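Local coordinates for protein catechol 1,2 dioxygenase (Acinetobacter radioresistens, PDB 2XSU) that probably catalyses the intradiol, iron(III)-dependent cleavage of catechol by dioxygen to cis,cis-muconate in the beta-ketoadipate pathway, at residues P198-G202 with N221-H227; I99-T103 with F289-V294; L137-V143 with G189-T195. The protein carries 1 engineered substitution. All blocks are in the same frame, centred on the assembly; numbering follows the deposited sequence.

Contact 1: P198-G202 with N221-H227; sequences PVGYG and NRPSHVH. With FE (Fe (III) ion), chain B.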
ATOM      1  N   PRO A 198     -13.945  16.261  24.197  1.00 10.63           N
ATOM      2  CA  PRO A 198     -13.785  15.836  22.804  1.00 11.59           C
ATOM      3  C   PRO A 198     -15.103  15.409  22.179  1.00 12.18           C
ATOM      4  O   PRO A 198     -15.987  14.901  22.868  1.00 12.46           O
ATOM      5  CB  PRO A 198     -12.865  14.619  22.916  1.00 10.82           C
ATOM      6  CG  PRO A 198     -13.166  14.043  24.229  1.00 11.11           C
ATOM      7  CD  PRO A 198     -13.403  15.269  25.138  1.00 11.04           C
ATOM      8  N   VAL A 199     -15.235  15.646  20.879  1.00 12.49           N
ATOM      9  CA  VAL A 199     -16.351  15.104  20.112  1.00 14.07           C
ATOM     10  C   VAL A 199     -15.815  13.978  19.231  1.00 13.98           C
ATOM     11  O   VAL A 199     -14.649  13.975  18.854  1.00 13.68           O
ATOM     12  CB  VAL A 199     -17.031  16.235  19.294  1.00 15.43           C
ATOM     13  CG1 VAL A 199     -16.209  16.635  18.122  1.00 17.08           C
ATOM     14  CG2 VAL A 199     -18.408  15.831  18.870  1.00 19.03           C
ATOM     15  N   GLY A 200     -16.659  12.981  18.987  1.00 15.47           N
ATOM     16  CA  GLY A 200     -16.316  11.927  18.046  1.00 17.02           C
ATOM     17  C   GLY A 200     -16.248  12.521  16.645  1.00 18.95           C
ATOM     18  O   GLY A 200     -16.697  13.641  16.396  1.00 20.78           O
ATOM     19  N   TYR A 201     -15.746  11.746  15.717  1.00 19.11           N
ATOM     20  CA  TYR A 201     -15.449  12.257  14.392  1.00 20.56           C
ATOM     21  C   TYR A 201     -15.489  11.130  13.396  1.00 20.68           C
ATOM     22  O   TYR A 201     -15.379   9.963  13.767  1.00 20.07           O
ATOM     23  CB  TYR A 201     -14.056  12.897  14.407  1.00 20.83           C
ATOM     24  CG  TYR A 201     -12.959  11.995  14.960  1.00 21.91           C
ATOM     25  CD1 TYR A 201     -12.250  11.116  14.129  1.00 23.43           C
ATOM     26  CD2 TYR A 201     -12.606  12.045  16.307  1.00 23.42           C
ATOM     27  CE1 TYR A 201     -11.238  10.320  14.616  1.00 24.32           C
ATOM     28  CE2 TYR A 201     -11.583  11.243  16.824  1.00 23.48           C
ATOM     29  CZ  TYR A 201     -10.908  10.366  15.980  1.00 22.71           C
ATOM     30  OH  TYR A 201      -9.902   9.552  16.462  1.00 21.75           O
ATOM     31  N   GLY A 202     -15.666  11.498  12.130  1.00 21.31           N
ATOM     32  CA  GLY A 202     -15.485  10.590  11.023  1.00 20.02           C
ATOM     33  C   GLY A 202     -14.154  10.689  10.283  1.00 18.94           C
ATOM     34  O   GLY A 202     -13.314  11.576  10.490  1.00 18.71           O
ATOM     35  N   ASN A 221     -17.204   6.434  11.586  1.00 12.63           N
ATOM     36  CA  ASN A 221     -17.231   7.251  12.804  1.00 12.05           C
ATOM     37  C   ASN A 221     -16.647   6.567  14.044  1.00 10.98           C
ATOM     38  O   ASN A 221     -16.849   5.375  14.247  1.00 10.77           O
ATOM     39  CB  ASN A 221     -18.681   7.655  13.131  1.00 12.92           C
ATOM     40  CG  ASN A 221     -19.338   8.470  12.017  1.00 16.25           C
ATOM     41  OD1 ASN A 221     -20.344   8.035  11.429  1.00 20.69           O
ATOM     42  ND2 ASN A 221     -18.763   9.613  11.702  1.00 18.08           N
ATOM     43  N   ARG A 222     -15.998   7.366  14.904  1.00 11.91           N
ATOM     44  CA  ARG A 222     -15.582   6.916  16.240  1.00 11.59           C
ATOM     45  C   ARG A 222     -16.358   7.720  17.302  1.00 10.72           C
ATOM     46  O   ARG A 222     -16.605   8.912  17.098  1.00 11.85           O
ATOM     47  CB  ARG A 222     -14.084   7.134  16.477  1.00 12.17           C
ATOM     48  CG  ARG A 222     -13.208   6.482  15.430  1.00 13.19           C
ATOM     49  CD  ARG A 222     -11.854   6.199  15.988  1.00 17.74           C
ATOM     50  NE  ARG A 222     -11.889   5.171  17.007  1.00 18.63           N
ATOM     51  CZ  ARG A 222     -10.890   4.911  17.836  1.00 25.63           C
ATOM     52  NH1 ARG A 222      -9.762   5.629  17.792  1.00 24.53           N
ATOM     53  NH2 ARG A 222     -11.026   3.952  18.726  1.00 26.34           N
ATOM     54  N   PRO A 223     -16.746   7.071  18.418  1.00 10.13           N
ATOM     55  CA  PRO A 223     -17.298   7.837  19.563  1.00 10.03           C
ATOM     56  C   PRO A 223     -16.215   8.710  20.175  1.00 10.51           C
ATOM     57  O   PRO A 223     -14.997   8.451  19.988  1.00 11.69           O
ATOM     58  CB  PRO A 223     -17.711   6.757  20.567  1.00 10.88           C
ATOM     59  CG  PRO A 223     -16.670   5.642  20.316  1.00 11.28           C
ATOM     60  CD  PRO A 223     -16.466   5.670  18.793  1.00 10.82           C
ATOM     61  N   SER A 224     -16.643   9.715  20.925  1.00  9.83           N
ATOM     62  CA  SER A 224     -15.707  10.586  21.675  1.00 10.40           C
ATOM     63  C   SER A 224     -14.790   9.737  22.571  1.00 10.43           C
ATOM     64  O   SER A 224     -15.214   8.719  23.172  1.00 11.20           O
ATOM     65  CB  SER A 224     -16.480  11.552  22.543  1.00 11.14           C
ATOM     66  OG  SER A 224     -17.270  10.804  23.443  1.00 16.22           O
ATOM     67  N   HIS A 225     -13.515  10.149  22.653  1.00  9.53           N
ATOM     68  CA  HIS A 225     -12.528   9.382  23.434  1.00  9.16           C
ATOM     69  C   HIS A 225     -11.291  10.245  23.717  1.00  8.37           C
ATOM     70  O   HIS A 225     -11.040  11.249  23.043  1.00  9.01           O
ATOM     71  CB  HIS A 225     -12.073   8.109  22.659  1.00  9.98           C
ATOM     72  CG  HIS A 225     -11.473   8.404  21.309  1.00 10.23           C
ATOM     73  ND1 HIS A 225     -12.244   8.597  20.176  1.00 11.54           N
ATOM     74  CD2 HIS A 225     -10.178   8.557  20.913  1.00  9.99           C
ATOM     75  CE1 HIS A 225     -11.455   8.853  19.144  1.00 11.21           C
ATOM     76  NE2 HIS A 225     -10.196   8.827  19.555  1.00 10.70           N
ATOM     77  N   VAL A 226     -10.540   9.843  24.734  1.00  7.69           N
ATOM     78  CA  VAL A 226      -9.232  10.446  25.031  1.00  8.12           C
ATOM     79  C   VAL A 226      -8.201   9.315  25.046  1.00  7.79           C
ATOM     80  O   VAL A 226      -8.401   8.274  25.700  1.00  9.40           O
ATOM     81  CB  VAL A 226      -9.266  11.178  26.416  1.00  8.81           C
ATOM     82  CG1 VAL A 226      -7.856  11.697  26.810  1.00 10.44           C
ATOM     83  CG2 VAL A 226     -10.293  12.343  26.387  1.00 10.36           C
ATOM     84  N   HIS A 227      -7.097   9.514  24.321  1.00  8.76           N
ATOM     85  CA  HIS A 227      -6.039   8.511  24.221  1.00  7.85           C
ATOM     86  C   HIS A 227      -5.052   8.629  25.381  1.00  9.28           C
ATOM     87  O   HIS A 227      -4.764   9.745  25.836  1.00  9.25           O
ATOM     88  CB  HIS A 227      -5.238   8.803  22.933  1.00  8.03           C
ATOM     89  CG  HIS A 227      -5.990   8.556  21.668  1.00  7.68           C
ATOM     90  ND1 HIS A 227      -6.065   7.303  21.103  1.00  9.38           N
ATOM     91  CD2 HIS A 227      -6.659   9.390  20.820  1.00  8.30           C
ATOM     92  CE1 HIS A 227      -6.763   7.366  19.975  1.00  8.60           C
ATOM     93  NE2 HIS A 227      -7.162   8.614  19.794  1.00 10.44           N
TER
HETATM   94 FE    FE B1307      -8.504   9.349  18.376  1.00 11.26          FE
HETATM   95  O   HOH W   1     -13.073  12.090  20.197  1.00 13.93           O
HETATM   96  O   HOH W   2      -7.376   8.547  16.738  1.00 16.10           O

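Contact 2: I99-T103 with F289-V294; sequences ITGGT and FNVELV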
ATOM      1  N   ILE A  99      -0.381 -13.185  32.895  1.00 29.22           N
ATOM      2  CA  ILE A  99      -0.471 -11.762  33.193  1.00 30.74           C
ATOM      3  C   ILE A  99      -1.929 -11.407  33.232  1.00 31.14           C
ATOM      4  O   ILE A  99      -2.642 -11.491  32.213  1.00 32.76           O
ATOM      5  CB  ILE A  99       0.233 -10.876  32.142  1.00 30.51           C
ATOM      6  CG1 ILE A  99       1.698 -11.278  32.006  1.00 32.05           C
ATOM      7  CG2 ILE A  99       0.073  -9.387  32.507  1.00 31.03           C
ATOM      8  CD1 ILE A  99       2.383 -10.656  30.840  1.00 35.72           C
ATOM      9  N   THR A 100      -2.370 -11.057  34.424  1.00 31.23           N
ATOM     10  CA  THR A 100      -3.717 -10.608  34.656  1.00 31.10           C
ATOM     11  C   THR A 100      -3.670  -9.254  35.372  1.00 29.90           C
ATOM     12  O   THR A 100      -2.622  -8.816  35.892  1.00 30.05           O
ATOM     13  CB  THR A 100      -4.518 -11.597  35.542  1.00 31.78           C
ATOM     14  OG1 THR A 100      -3.976 -11.596  36.870  1.00 33.14           O
ATOM     15  CG2 THR A 100      -4.507 -13.022  34.971  1.00 32.86           C
ATOM     16  N   GLY A 101      -4.832  -8.617  35.421  1.00 27.84           N
ATOM     17  CA  GLY A 101      -4.970  -7.336  36.063  1.00 25.05           C
ATOM     18  C   GLY A 101      -4.491  -6.225  35.158  1.00 22.11           C
ATOM     19  O   GLY A 101      -4.035  -6.444  34.028  1.00 21.38           O
ATOM     20  N   GLY A 102      -4.604  -5.013  35.664  1.00 20.08           N
ATOM     21  CA  GLY A 102      -4.232  -3.865  34.895  1.00 17.96           C
ATOM     22  C   GLY A 102      -5.401  -3.292  34.116  1.00 16.38           C
ATOM     23  O   GLY A 102      -6.348  -3.994  33.716  1.00 16.70           O
ATOM     24  N   THR A 103      -5.328  -1.993  33.894  1.00 14.70           N
ATOM     25  CA  THR A 103      -6.298  -1.345  33.022  1.00 13.68           C
ATOM     26  C   THR A 103      -6.180  -1.999  31.628  1.00 12.57           C
ATOM     27  O   THR A 103      -5.054  -2.212  31.148  1.00 13.50           O
ATOM     28  CB  THR A 103      -5.989   0.154  32.979  1.00 12.76           C
ATOM     29  OG1 THR A 103      -6.134   0.678  34.310  1.00 15.20           O
ATOM     30  CG2 THR A 103      -6.990   0.886  32.067  1.00 12.24           C
ATOM     31  N   PHE A 289     -10.635   8.858  35.710  1.00 12.54           N
ATOM     32  CA  PHE A 289     -10.050   7.710  35.053  1.00 12.31           C
ATOM     33  C   PHE A 289      -8.754   7.288  35.777  1.00 12.71           C
ATOM     34  O   PHE A 289      -7.666   7.868  35.559  1.00 12.23           O
ATOM     35  CB  PHE A 289      -9.819   8.021  33.567  1.00 12.04           C
ATOM     36  CG  PHE A 289      -9.367   6.822  32.756  1.00 12.65           C
ATOM     37  CD1 PHE A 289     -10.247   5.770  32.502  1.00 13.92           C
ATOM     38  CD2 PHE A 289      -8.067   6.774  32.223  1.00 12.70           C
ATOM     39  CE1 PHE A 289      -9.832   4.657  31.731  1.00 14.11           C
ATOM     40  CE2 PHE A 289      -7.640   5.665  31.468  1.00 13.32           C
ATOM     41  CZ  PHE A 289      -8.529   4.610  31.228  1.00 12.62           C
ATOM     42  N   ASN A 290      -8.894   6.300  36.659  1.00 13.45           N
ATOM     43  CA  ASN A 290      -7.755   5.701  37.349  1.00 14.45           C
ATOM     44  C   ASN A 290      -7.091   4.672  36.465  1.00 14.79           C
ATOM     45  O   ASN A 290      -7.737   4.056  35.579  1.00 16.09           O
ATOM     46  CB  ASN A 290      -8.196   5.080  38.685  1.00 14.14           C
ATOM     47  CG  ASN A 290      -8.861   6.081  39.579  1.00 16.85           C
ATOM     48  OD1 ASN A 290      -8.370   7.213  39.741  1.00 15.70           O
ATOM     49  ND2 ASN A 290     -10.007   5.705  40.139  1.00 18.74           N
ATOM     50  N   VAL A 291      -5.791   4.515  36.659  1.00 14.75           N
ATOM     51  CA  VAL A 291      -5.017   3.582  35.865  1.00 14.04           C
ATOM     52  C   VAL A 291      -4.268   2.628  36.780  1.00 15.40           C
ATOM     53  O   VAL A 291      -3.591   3.060  37.714  1.00 14.96           O
ATOM     54  CB  VAL A 291      -4.010   4.304  34.959  1.00 14.88           C
ATOM     55  CG1 VAL A 291      -3.147   3.298  34.215  1.00 15.15           C
ATOM     56  CG2 VAL A 291      -4.742   5.188  33.939  1.00 15.05           C
ATOM     57  N   GLU A 292      -4.391   1.342  36.490  1.00 14.79           N
ATOM     58  CA  GLU A 292      -3.636   0.309  37.201  1.00 15.78           C
ATOM     59  C   GLU A 292      -2.622  -0.323  36.254  1.00 15.42           C
ATOM     60  O   GLU A 292      -2.979  -0.856  35.185  1.00 15.77           O
ATOM     61  CB  GLU A 292      -4.616  -0.737  37.741  1.00 16.38           C
ATOM     62  CG  GLU A 292      -4.017  -1.954  38.397  1.00 22.30           C
ATOM     63  CD  GLU A 292      -5.105  -2.917  38.880  1.00 26.73           C
ATOM     64  OE1 GLU A 292      -5.804  -2.586  39.864  1.00 29.45           O
ATOM     65  OE2 GLU A 292      -5.284  -3.986  38.248  1.00 30.70           O
ATOM     66  N   LEU A 293      -1.355  -0.259  36.646  1.00 15.14           N
ATOM     67  CA  LEU A 293      -0.255  -0.825  35.870  1.00 15.89           C
ATOM     68  C   LEU A 293       0.210  -2.164  36.450  1.00 17.39           C
ATOM     69  O   LEU A 293       0.173  -2.375  37.678  1.00 17.95           O
ATOM     70  CB  LEU A 293       0.935   0.151  35.820  1.00 16.41           C
ATOM     71  CG  LEU A 293       0.696   1.515  35.180  1.00 14.56           C
ATOM     72  CD1 LEU A 293       1.974   2.366  35.290  1.00 15.33           C
ATOM     73  CD2 LEU A 293       0.290   1.339  33.724  1.00 14.86           C
ATOM     74  N   VAL A 294       0.637  -3.047  35.558  1.00 18.62           N
ATOM     75  CA  VAL A 294       1.134  -4.382  35.929  1.00 20.94           C
ATOM     76  C   VAL A 294       2.661  -4.312  36.046  1.00 21.85           C
ATOM     77  O   VAL A 294       3.327  -3.687  35.225  1.00 20.89           O
ATOM     78  CB  VAL A 294       0.695  -5.436  34.876  1.00 20.89           C
ATOM     79  CG1 VAL A 294       1.261  -6.830  35.193  1.00 22.32           C
ATOM     80  CG2 VAL A 294      -0.845  -5.494  34.773  1.00 21.67           C
TER
HETATM   81  O   HOH W   3      -2.293  -1.755  32.704  1.00 21.79           O
HETATM   82  O   HOH W   4      -8.497   0.842  35.253  1.00 38.11           O

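Contact 3: L137-V143 with G189-T195; sequences LIIEGTV and GKYVALT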
ATOM      1  N   LEU A 137     -13.782  20.362  30.462  1.00 12.16           N
ATOM      2  CA  LEU A 137     -13.684  19.024  31.057  1.00 12.29           C
ATOM      3  C   LEU A 137     -12.462  18.960  31.954  1.00 13.09           C
ATOM      4  O   LEU A 137     -11.373  19.345  31.528  1.00 14.02           O
ATOM      5  CB  LEU A 137     -13.531  17.959  29.949  1.00 11.89           C
ATOM      6  CG  LEU A 137     -13.174  16.544  30.403  1.00 11.66           C
ATOM      7  CD1 LEU A 137     -14.272  15.911  31.262  1.00 14.15           C
ATOM      8  CD2 LEU A 137     -12.919  15.679  29.157  1.00 13.32           C
ATOM      9  N   ILE A 138     -12.650  18.477  33.181  1.00 12.13           N
ATOM     10  CA  ILE A 138     -11.535  18.073  34.040  1.00 12.69           C
ATOM     11  C   ILE A 138     -11.477  16.551  34.070  1.00 11.71           C
ATOM     12  O   ILE A 138     -12.507  15.868  34.333  1.00 11.69           O
ATOM     13  CB  ILE A 138     -11.707  18.605  35.473  1.00 12.81           C
ATOM     14  CG1 ILE A 138     -11.512  20.127  35.458  1.00 15.16           C
ATOM     15  CG2 ILE A 138     -10.734  17.873  36.431  1.00 13.74           C
ATOM     16  CD1 ILE A 138     -11.817  20.859  36.779  1.00 19.37           C
ATOM     17  N   ILE A 139     -10.290  16.018  33.783  1.00 11.74           N
ATOM     18  CA  ILE A 139     -10.023  14.594  33.909  1.00 11.85           C
ATOM     19  C   ILE A 139      -9.056  14.414  35.037  1.00 12.65           C
ATOM     20  O   ILE A 139      -8.035  15.122  35.103  1.00 12.93           O
ATOM     21  CB  ILE A 139      -9.315  14.006  32.652  1.00 11.54           C
ATOM     22  CG1 ILE A 139     -10.080  14.395  31.391  1.00 11.91           C
ATOM     23  CG2 ILE A 139      -9.152  12.509  32.782  1.00 12.78           C
ATOM     24  CD1 ILE A 139      -9.304  14.079  30.098  1.00 11.21           C
ATOM     25  N   GLU A 140      -9.338  13.484  35.938  1.00 12.72           N
ATOM     26  CA  GLU A 140      -8.348  13.153  36.961  1.00 14.93           C
ATOM     27  C   GLU A 140      -8.339  11.702  37.358  1.00 13.97           C
ATOM     28  O   GLU A 140      -9.317  10.972  37.120  1.00 14.13           O
ATOM     29  CB  GLU A 140      -8.407  14.068  38.174  1.00 16.87           C
ATOM     30  CG  GLU A 140      -9.586  13.933  39.059  1.00 20.08           C
ATOM     31  CD  GLU A 140      -9.692  15.132  40.037  1.00 23.55           C
ATOM     32  OE1 GLU A 140     -10.797  15.455  40.455  1.00 22.01           O
ATOM     33  OE2 GLU A 140      -8.673  15.761  40.378  1.00 29.66           O
ATOM     34  N   GLY A 141      -7.197  11.272  37.874  1.00 13.55           N
ATOM     35  CA  GLY A 141      -7.034   9.886  38.252  1.00 14.28           C
ATOM     36  C   GLY A 141      -5.790   9.664  39.072  1.00 15.74           C
ATOM     37  O   GLY A 141      -4.933  10.542  39.167  1.00 14.59           O
ATOM     38  N   THR A 142      -5.721   8.467  39.648  1.00 15.75           N
ATOM     39  CA  THR A 142      -4.557   7.993  40.366  1.00 16.69           C
ATOM     40  C   THR A 142      -3.973   6.825  39.587  1.00 15.70           C
ATOM     41  O   THR A 142      -4.725   5.971  39.081  1.00 16.46           O
ATOM     42  CB  THR A 142      -4.979   7.543  41.780  1.00 16.02           C
ATOM     43  OG1 THR A 142      -5.648   8.627  42.451  1.00 18.98           O
ATOM     44  CG2 THR A 142      -3.750   7.095  42.618  1.00 18.89           C
ATOM     45  N   VAL A 143      -2.645   6.763  39.504  1.00 15.74           N
ATOM     46  CA  VAL A 143      -1.964   5.640  38.867  1.00 15.52           C
ATOM     47  C   VAL A 143      -1.405   4.754  39.980  1.00 17.53           C
ATOM     48  O   VAL A 143      -0.668   5.227  40.849  1.00 17.92           O
ATOM     49  CB  VAL A 143      -0.845   6.099  37.907  1.00 15.50           C
ATOM     50  CG1 VAL A 143      -0.135   4.888  37.247  1.00 15.21           C
ATOM     51  CG2 VAL A 143      -1.427   7.054  36.827  1.00 15.11           C
ATOM     52  N   GLY A 189       0.410  10.018  43.459  1.00 19.27           N
ATOM     53  CA  GLY A 189       0.101   9.187  42.279  1.00 18.07           C
ATOM     54  C   GLY A 189      -0.945   9.823  41.392  1.00 17.40           C
ATOM     55  O   GLY A 189      -1.507   9.151  40.525  1.00 16.71           O
ATOM     56  N   LYS A 190      -1.209  11.111  41.595  1.00 16.73           N
ATOM     57  CA  LYS A 190      -2.308  11.794  40.903  1.00 16.63           C
ATOM     58  C   LYS A 190      -1.889  12.559  39.664  1.00 15.33           C
ATOM     59  O   LYS A 190      -0.792  13.128  39.597  1.00 14.34           O
ATOM     60  CB  LYS A 190      -3.013  12.771  41.855  1.00 17.84           C
ATOM     61  CG  LYS A 190      -3.893  12.142  42.949  1.00 20.24           C
ATOM     62  CD  LYS A 190      -5.301  11.695  42.424  1.00 26.86           C
ATOM     63  CE  LYS A 190      -6.029  12.721  41.514  1.00 29.96           C
ATOM     64  NZ  LYS A 190      -6.436  13.987  42.219  1.00 33.25           N
ATOM     65  N   TYR A 191      -2.764  12.546  38.643  1.00 13.91           N
ATOM     66  CA  TYR A 191      -2.715  13.487  37.541  1.00 12.73           C
ATOM     67  C   TYR A 191      -4.055  14.234  37.418  1.00 12.53           C
ATOM     68  O   TYR A 191      -5.117  13.697  37.734  1.00 12.51           O
ATOM     69  CB  TYR A 191      -2.334  12.792  36.206  1.00 12.28           C
ATOM     70  CG  TYR A 191      -3.497  12.004  35.607  1.00 12.26           C
ATOM     71  CD1 TYR A 191      -4.293  12.585  34.611  1.00 10.78           C
ATOM     72  CD2 TYR A 191      -3.803  10.726  36.057  1.00 13.27           C
ATOM     73  CE1 TYR A 191      -5.423  11.882  34.072  1.00 11.90           C
ATOM     74  CE2 TYR A 191      -4.902   9.998  35.518  1.00 11.20           C
ATOM     75  CZ  TYR A 191      -5.685  10.593  34.530  1.00 11.30           C
ATOM     76  OH  TYR A 191      -6.764   9.908  34.013  1.00 11.50           O
ATOM     77  N   VAL A 192      -3.993  15.468  36.936  1.00 12.27           N
ATOM     78  CA  VAL A 192      -5.181  16.254  36.632  1.00 12.67           C
ATOM     79  C   VAL A 192      -4.949  16.957  35.307  1.00 12.08           C
ATOM     80  O   VAL A 192      -3.930  17.638  35.105  1.00 12.46           O
ATOM     81  CB  VAL A 192      -5.453  17.347  37.724  1.00 13.06           C
ATOM     82  CG1 VAL A 192      -6.682  18.193  37.375  1.00 13.28           C
ATOM     83  CG2 VAL A 192      -5.583  16.726  39.096  1.00 15.44           C
ATOM     84  N   ALA A 193      -5.899  16.771  34.391  1.00 11.13           N
ATOM     85  CA  ALA A 193      -5.921  17.504  33.161  1.00 11.90           C
ATOM     86  C   ALA A 193      -7.146  18.415  33.086  1.00 12.45           C
ATOM     87  O   ALA A 193      -8.284  17.969  33.217  1.00 12.96           O
ATOM     88  CB  ALA A 193      -5.906  16.542  31.955  1.00 11.94           C
ATOM     89  N   LEU A 194      -6.896  19.691  32.841  1.00 11.82           N
ATOM     90  CA  LEU A 194      -7.955  20.662  32.529  1.00 12.36           C
ATOM     91  C   LEU A 194      -8.007  20.846  31.014  1.00 11.71           C
ATOM     92  O   LEU A 194      -7.034  21.243  30.362  1.00 12.30           O
ATOM     93  CB  LEU A 194      -7.700  22.004  33.267  1.00 12.22           C
ATOM     94  CG  LEU A 194      -8.633  23.178  32.899  1.00 13.84           C
ATOM     95  CD1 LEU A 194     -10.108  22.883  33.197  1.00 15.27           C
ATOM     96  CD2 LEU A 194      -8.162  24.473  33.618  1.00 14.22           C
ATOM     97  N   THR A 195      -9.155  20.513  30.422  1.00 11.29           N
ATOM     98  CA  THR A 195      -9.240  20.478  28.962  1.00 10.51           C
ATOM     99  C   THR A 195     -10.659  20.812  28.484  1.00 11.02           C
ATOM    100  O   THR A 195     -11.406  21.517  29.196  1.00 12.44           O
ATOM    101  CB  THR A 195      -8.717  19.091  28.439  1.00 11.55           C
ATOM    102  OG1 THR A 195      -8.552  19.129  27.027  1.00 12.17           O
ATOM    103  CG2 THR A 195      -9.614  17.923  28.864  1.00 13.95           C
TER

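Contact 1: P198-G202 with N221-H227
Tyr201 and His225 both seat their rings in the cramped rotamer between backbone N and carbonyl carbon (chi1 52° and 58°), and this turns the phenol and the imidazole from the two segments onto one iron(III) ion. His225 NE2 lies 2.1 Å from the iron and Tyr201 OH 2.4 Å from it, the metal lying in the plane of the tyrosine ring at its edge. The two rings meet rim to rim, with planes at 51°, and Tyr201 OH approaches the edge of the imidazole close to its plane. Histidine suits the place because its far nitrogen can work too: His225 ND1 donates a nearly straight bond of 2.8 Å to Pro223 O, in the ring plane, which fixes the ring's rotation and would make NE2 a better donor to the metal. His227, two residues further along, brings its NE2 to 2.1 Å from the iron. Arg222 sets CZ above one face of the His225 ring, offset toward its rim, while its NE is held by Asp253 in a salt bridge. Away from the metal, the backbones are joined by Arg222 N to Tyr201 O at 2.9 Å, and a water links Val199 O to His225 N. Gly200 suits its place because its CA passes 3.2 Å from Arg222 O, where a side chain would collide. Pro198 CG packs on Val226 CG2. With Tyr167 and a water completing the coordination, this is the two-tyrosine, two-histidine non-haem iron(III) centre of intradiol dioxygenases.

Contact 2: I99-T103 with F289-V294
Thr103 and Glu292 trade two hydrogen bonds, and Gly102 adds a third to the carboxylate of Glu292; together they dock the loop on the strand. Thr103 OG1 accepts from Glu292 N at 2.9 Å, almost straight at 175°, and Thr103 N gives its hydrogen to Glu292 O, also at 2.9 Å and on a carbonyl lone pair. Threonine fits because its hydroxyl, set beside its own backbone N (chi1 -62°), reaches the strand while CG2, anti to that N, lies 4.1 Å from Phe289 CZ, meeting the ring obliquely. The carboxylate of Glu292 reaches back along the loop, and Glu292 OE2 takes the hydrogen of Gly102 N at 2.9 Å through its anti lone pair. Gly102 needs to be glycine: at its backbone angles there is no room for a CB beside the preceding carbonyl O, and Val294 CG2 lies close to the same place. Beyond this polar core, Val294 CG2 rests 3.4 Å from Gly101 O and its CG1 meets Ile99 CG2. One water donates to both Thr103 O and Glu292 O, bridging the backbones. Further out, Leu238 packs on Thr103 and Val291, and backbone bonds from Val291 to Thr142 and Thr144 hold the strand in its sheet. Here an irregular linker leaving helix 82-96 is pinned to the last residues of strand 284-293, in the catalytic beta domain of an intradiol dioxygenase.

Contact 3: L137-V143 with G189-T195
Leu137 and Thr195 form the first of three antiparallel hydrogen-bonded pairs, followed by Ile139 with Ala193 and Gly141 with Tyr191, and the axes of the two segments come within 4.7 Å. The backbone ladder is regular, Ala193 N to Ile139 O being 2.8 Å, though at the end Leu137 N comes to Thr195 O from above the carbonyl plane. Val143 N to Gly189 O, 2.8 Å, carries the bonding into the turn, where Gly189 adopts a positive phi that glycine readily accepts.

Aromatic packing gives Gly141 its reason. The Tyr191 ring, with chi1 76° placing it over the neighbouring strand, has Gly141 N 3.5 Å above one face, offset toward the rim, and a CB there would strike CE2. Tyr191 CE1 also meets Ile139 CG2 at 4.0 Å, while its OH bonds to Phe289 O and Tyr228 OH, so this buried phenol is satisfied.

Apolar contacts on that side continue with Ile139 CD1 against Thr195 CG2. On the face of Ile138, Val192 and Leu194, beta-branched and leucine chains fill the sheet surface, Ile138 CG1 lying 3.8 Å from Leu194 CD1.

Charge is the last element. Lys190, bent at three torsions, folds back over Thr142 and Gly141, and its NZ makes a weak salt bridge with Glu140 OE2 at 3.4 Å. The other oxygen, OE1, is taken by Arg278 and His286.

In the sheet, strand 136-145 lies between strand 190-196 and the parallel strand 284-293, while strand 122-124 flanks 190-196 on its other edge.

In the fold
All three contacts reach one mixed sheet of the dioxygenase domain. Along the chain, contact 3 closes before contact 1 opens, and contact 2 brackets both, its loop coming ahead of them and its strand after. Contacts 1 and 3 have centres 19 Å apart yet touch, as Pro198 packs on Leu137 and Val226 on Ile139; strand 190-196 leads on to strand 201-202, and the ladder of contact 3 packs against the segments that hold the iron, the Ile139 side chain lying about 13 Å from the metal. Contacts 2 and 3, 16 Å apart at their centres, meet through neighbouring strands 284-293 and 136-145. Contacts 1 and 2 do not touch, with centres 23 Å apart: contact 2 instead ties the linker after helix 82-96 to the sheet to which Tyr201, His225 and His227 belong.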